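Local coordinates for PaaA (Enterobacter agglomerans, PDB 5FF5), which belongs to the ThiF/E1-like adenylyltransferase family and probably activates a peptide carboxylate by adenylylation on the way to the bicyclic core of pantocin A, at residues G262-L266 / W323-S328. Numbering follows the deposited sequence.
Sequences GGDPL and WQSAPS
Pro265 packs its ring against the benzo ring of Trp323 on one flank and the side-chain amide of Gln324 on another, about a right angle apart, and makes the larger part of the contact from the 262-266 side. Its CB lies 3.7 Å from Trp323 CZ3, and its CD stands over one indole face, 4.0 Å above the plane and displaced toward the rim. Leu266 adds apolar packing at the edge of the same six-membered ring, with CG near the ring plane and 3.8 Å from Trp323 CH2. Asp264 comes in obliquely, CB 3.8 Å from Trp323 CH2, its carboxylate turned 27° from the indole. With CG between the backbone N and the carbonyl carbon (chi1 54°), the indole swings its benzo ring toward Asp264, Pro265 and Leu266.

Polar groups touch the proline without hydrogen bonding across the segments. Gln324, bent at chi2, brings OE1 to 3.3 Å from Pro265 CD, while Ser328 OG lies 3.5 Å from Pro265 CA. Within the turn, Asp264 OD1 accepts from Glu267 N and appears to accept from Leu266 N, as in an Asx turn, though the placing of that nitrogen is doubtful.

A sulfate, probably from the crystallisation liquor, lies by the Gln324 side chain. Ser325 OG is hydrogen-bonded to Gln112 NE2 of the second subunit, whose Leu115 packs on Trp323. The contact thus joins the tight connection between antiparallel strands 258-263 and 267-274 to the lead-in and first turn of helix 326-345, at the subunit interface.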
loop_
_atom_site.group_PDB
_atom_site.type_symbol
_atom_site.label_atom_id
_atom_site.label_comp_id
_atom_site.label_asym_id
_atom_site.label_seq_id
_atom_site.Cartn_x
_atom_site.Cartn_y
_atom_site.Cartn_z
ATOM N N GLY A 262 -7.006 -2.644 -13.382
ATOM C CA GLY A 262 -8.428 -2.704 -13.167
ATOM C C GLY A 262 -8.843 -3.929 -12.401
ATOM O O GLY A 262 -8.140 -4.934 -12.390
ATOM N N GLY A 263 -10.010 -3.842 -11.776
ATOM C CA GLY A 263 -10.542 -4.927 -10.988
ATOM C C GLY A 263 -11.560 -4.376 -10.021
ATOM O O GLY A 263 -12.059 -3.267 -10.174
ATOM N N ASP A 264 -11.880 -5.172 -9.022
ATOM C CA ASP A 264 -12.840 -4.786 -8.017
ATOM C C ASP A 264 -12.452 -5.317 -6.640
ATOM O O ASP A 264 -11.474 -6.051 -6.487
ATOM C CB ASP A 264 -14.211 -5.290 -8.428
ATOM C CG ASP A 264 -14.177 -6.742 -8.853
ATOM O OD1 ASP A 264 -13.670 -7.581 -8.085
ATOM O OD2 ASP A 264 -14.629 -7.040 -9.976
ATOM N N PRO A 265 -13.209 -4.923 -5.622
ATOM C CA PRO A 265 -13.037 -5.485 -4.284
ATOM C C PRO A 265 -12.866 -7.002 -4.254
ATOM O O PRO A 265 -12.468 -7.493 -3.203
ATOM C CB PRO A 265 -14.325 -5.062 -3.584
ATOM C CG PRO A 265 -14.583 -3.692 -4.180
ATOM C CD PRO A 265 -14.130 -3.776 -5.626
ATOM N N LEU A 266 -13.196 -7.725 -5.327
ATOM C CA LEU A 266 -13.075 -9.192 -5.355
ATOM C C LEU A 266 -11.772 -9.737 -5.989
ATOM O O LEU A 266 -11.131 -10.625 -5.427
ATOM C CB LEU A 266 -14.295 -9.787 -6.062
ATOM C CG LEU A 266 -15.639 -9.662 -5.314
ATOM C CD1 LEU A 266 -16.759 -10.307 -6.103
ATOM C CD2 LEU A 266 -15.586 -10.280 -3.913
ATOM N N TRP A 323 -19.522 -0.161 -6.609
ATOM C CA TRP A 323 -19.285 -0.733 -5.271
ATOM C C TRP A 323 -17.777 -0.866 -4.926
ATOM O O TRP A 323 -17.089 -1.725 -5.458
ATOM C CB TRP A 323 -19.979 -2.092 -5.176
ATOM C CG TRP A 323 -19.589 -3.030 -6.274
ATOM C CD1 TRP A 323 -19.928 -2.945 -7.586
ATOM C CD2 TRP A 323 -18.791 -4.207 -6.141
ATOM N NE1 TRP A 323 -19.379 -3.991 -8.289
ATOM C CE2 TRP A 323 -18.680 -4.785 -7.419
ATOM C CE3 TRP A 323 -18.147 -4.820 -5.067
ATOM C CZ2 TRP A 323 -17.954 -5.946 -7.651
ATOM C CZ3 TRP A 323 -17.438 -5.970 -5.302
ATOM C CH2 TRP A 323 -17.342 -6.521 -6.582
ATOM N N GLN A 324 -17.277 -0.032 -4.024
ATOM C CA GLN A 324 -15.845 0.043 -3.776
ATOM C C GLN A 324 -15.506 0.398 -2.340
ATOM O O GLN A 324 -16.299 1.043 -1.648
ATOM C CB GLN A 324 -15.201 1.070 -4.702
ATOM C CG GLN A 324 -14.994 0.598 -6.122
ATOM C CD GLN A 324 -13.798 -0.340 -6.274
ATOM O OE1 GLN A 324 -13.095 -0.657 -5.301
ATOM N NE2 GLN A 324 -13.565 -0.793 -7.508
ATOM N N SER A 325 -14.314 -0.015 -1.908
ATOM C CA SER A 325 -13.744 0.379 -0.620
ATOM C C SER A 325 -12.246 0.576 -0.812
ATOM O O SER A 325 -11.691 0.184 -1.835
ATOM C CB SER A 325 -14.010 -0.671 0.443
ATOM O OG SER A 325 -13.331 -1.866 0.112
ATOM N N ALA A 326 -11.594 1.220 0.143
ATOM C CA ALA A 326 -10.203 1.647 -0.057
ATOM C C ALA A 326 -9.159 0.514 -0.270
ATOM O O ALA A 326 -8.278 0.641 -1.131
ATOM C CB ALA A 326 -9.776 2.551 1.109
ATOM N N PRO A 327 -9.251 -0.584 0.511
ATOM C CA PRO A 327 -8.234 -1.654 0.515
ATOM C C PRO A 327 -7.836 -2.177 -0.860
ATOM O O PRO A 327 -6.672 -2.465 -1.105
ATOM C CB PRO A 327 -8.901 -2.764 1.332
ATOM C CG PRO A 327 -9.779 -2.030 2.275
ATOM C CD PRO A 327 -10.297 -0.833 1.520
ATOM N N SER A 328 -8.804 -2.334 -1.741
ATOM C CA SER A 328 -8.535 -2.865 -3.063
ATOM C C SER A 328 -7.719 -1.871 -3.886
ATOM O O SER A 328 -6.898 -2.254 -4.713
ATOM C CB SER A 328 -9.852 -3.207 -3.733
ATOM O OG SER A 328 -10.877 -3.255 -2.740
#